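Side-chain contact in putative NADPH-dependent oxidoreductase (Desulfitobacterium hafniense DCB-2, PDB 3DB2), which probably catalyses NADPH-dependent oxidation or reduction of a still unidentified substrate, as a two-domain dehydrogenase with a Rossmann fold: residues 55-58 / 59-62. Sequence-based numbering, arbitrary orientation.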
ATOM      1  N   ASP C  55     -15.242 -38.738  21.206  1.00 30.73           N
ATOM      2  CA  ASP C  55     -14.417 -39.949  21.306  1.00 27.97           C
ATOM      3  C   ASP C  55     -13.277 -39.675  22.268  1.00 26.83           C
ATOM      4  O   ASP C  55     -12.658 -38.613  22.248  1.00 26.49           O
ATOM      5  CB  ASP C  55     -13.984 -40.332  19.904  1.00 24.59           C
ATOM      6  CG  ASP C  55     -15.060 -41.092  19.157  1.00 26.34           C
ATOM      7  OD1 ASP C  55     -15.513 -42.102  19.712  1.00 31.88           O
ATOM      8  OD2 ASP C  55     -15.442 -40.709  18.033  1.00 32.18           O
ATOM      9  N   ALA C  56     -12.983 -40.635  23.142  1.00 32.15           N
ATOM     10  CA  ALA C  56     -11.925 -40.486  24.132  1.00 30.63           C
ATOM     11  C   ALA C  56     -10.541 -40.508  23.490  1.00 31.06           C
ATOM     12  O   ALA C  56      -9.596 -39.926  24.024  1.00 31.40           O
ATOM     13  CB  ALA C  56     -12.043 -41.582  25.174  1.00 34.76           C
ATOM     14  N   THR C  57     -10.409 -41.199  22.366  1.00 24.33           N
ATOM     15  CA  THR C  57      -9.113 -41.367  21.722  1.00 29.57           C
ATOM     16  C   THR C  57      -9.227 -41.152  20.215  1.00 25.53           C
ATOM     17  O   THR C  57     -10.299 -41.318  19.622  1.00 27.69           O
ATOM     18  CB  THR C  57      -8.589 -42.776  22.040  1.00 30.77           C
ATOM     19  OG1 THR C  57      -9.634 -43.727  21.806  1.00 36.14           O
ATOM     20  CG2 THR C  57      -8.292 -42.922  23.528  1.00 33.79           C
HETATM   21  N   MSE C  58      -8.120 -40.791  19.587  1.00 25.25           N
HETATM   22  CA  MSE C  58      -8.161 -40.555  18.133  1.00 25.29           C
HETATM   23  C   MSE C  58      -8.501 -41.860  17.425  1.00 24.74           C
HETATM   24  O   MSE C  58      -9.168 -41.861  16.402  1.00 25.67           O
HETATM   25  CB  MSE C  58      -6.778 -40.055  17.682  1.00 25.74           C
HETATM   26  CG  MSE C  58      -6.639 -38.534  17.751  1.00 24.66           C
HETATM   27 SE   MSE C  58      -7.969 -37.622  16.649  0.75 27.53          SE
HETATM   28  CE  MSE C  58      -7.048 -37.907  14.951  1.00 27.37           C
ATOM     29  N   GLU C  59      -8.003 -42.960  17.988  1.00 26.06           N
ATOM     30  CA  GLU C  59      -8.200 -44.286  17.390  1.00 27.80           C
ATOM     31  C   GLU C  59      -9.686 -44.599  17.320  1.00 23.74           C
ATOM     32  O   GLU C  59     -10.270 -45.160  16.397  1.00 27.51           O
ATOM     33  CB  GLU C  59      -7.403 -45.281  18.230  1.00 32.64           C
ATOM     34  CG  GLU C  59      -5.897 -45.146  18.159  1.00 37.65           C
ATOM     35  CD  GLU C  59      -5.279 -43.949  18.844  1.00 43.06           C
ATOM     36  OE1 GLU C  59      -5.740 -43.502  19.918  1.00 43.08           O
ATOM     37  OE2 GLU C  59      -4.278 -43.429  18.298  1.00 38.34           O
ATOM     38  N   ALA C  60     -10.403 -44.176  18.337  1.00 23.35           N
ATOM     39  CA  ALA C  60     -11.818 -44.470  18.530  1.00 27.03           C
ATOM     40  C   ALA C  60     -12.601 -43.701  17.468  1.00 26.23           C
ATOM     41  O   ALA C  60     -13.568 -44.153  16.865  1.00 24.08           O
ATOM     42  CB  ALA C  60     -12.235 -44.105  19.938  1.00 31.49           C
ATOM     43  N   LEU C  61     -12.126 -42.468  17.236  1.00 22.33           N
ATOM     44  CA  LEU C  61     -12.754 -41.629  16.192  1.00 23.60           C
ATOM     45  C   LEU C  61     -12.498 -42.254  14.834  1.00 18.25           C
ATOM     46  O   LEU C  61     -13.389 -42.428  13.995  1.00 22.72           O
ATOM     47  CB  LEU C  61     -12.206 -40.213  16.307  1.00 22.90           C
ATOM     48  CG  LEU C  61     -12.751 -39.092  15.427  1.00 20.20           C
ATOM     49  CD1 LEU C  61     -12.652 -37.787  16.201  1.00 24.68           C
ATOM     50  CD2 LEU C  61     -11.974 -39.076  14.124  1.00 23.60           C
ATOM     51  N   LEU C  62     -11.247 -42.634  14.580  1.00 19.78           N
ATOM     52  CA  LEU C  62     -10.901 -43.102  13.236  1.00 17.83           C
ATOM     53  C   LEU C  62     -11.530 -44.444  12.921  1.00 24.10           C
ATOM     54  O   LEU C  62     -11.705 -44.779  11.744  1.00 26.64           O
ATOM     55  CB  LEU C  62      -9.380 -43.092  13.134  1.00 18.40           C
ATOM     56  CG  LEU C  62      -8.746 -41.694  13.154  1.00 20.68           C
ATOM     57  CD1 LEU C  62      -7.237 -41.761  13.303  1.00 22.75           C
ATOM     58  CD2 LEU C  62      -9.121 -40.919  11.887  1.00 25.50           C
TER
HETATM   59  O   HOH W   1      -5.809 -40.680  20.811  1.00 40.31           O
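Thr57 is the N-cap of the short helix 58-62, and its carbonyl O starts the helical bonding by accepting from Leu61 N at 3.2 Å (N-H...O 156°), with a weak second bond from Ala60 N. One residue on, Leu62 N reaches Met58 O at 2.9 Å. On the packed side, Asp55 lays its carboxylate against CA and CB of Leu61, OD2 lying 3.4 Å from CA, and the two side chains cross at about a right angle. The same OD2 is hydrogen-bonded to Thr34 OG1 and salt-bridged to Arg64 NE, two polar partners that hold the carboxylate beside the helix. Selenomethionine Met58, bent at chi2 and chi3, brings its CE to 4.2 Å from Leu62 CD1, a light apolar touch.

Thr57 and Glu59 form the solvent side. Thr57 OG1 still sits close over Ala60 CB, at 3.2 Å; the open part is the Glu59 carboxylate, which the bend at chi2 (72°) swings back to the helix start. There a water accepts from Met58 N and donates to Glu59 OE1, while OE2 makes a weak hydrogen bond to Gln85.

In the Rossmann domain, the helix follows edge strand 53-54; Leu61 packs on strands 6-11 and 30-36, Leu62 on helix 79-88, and Met58 touches all three.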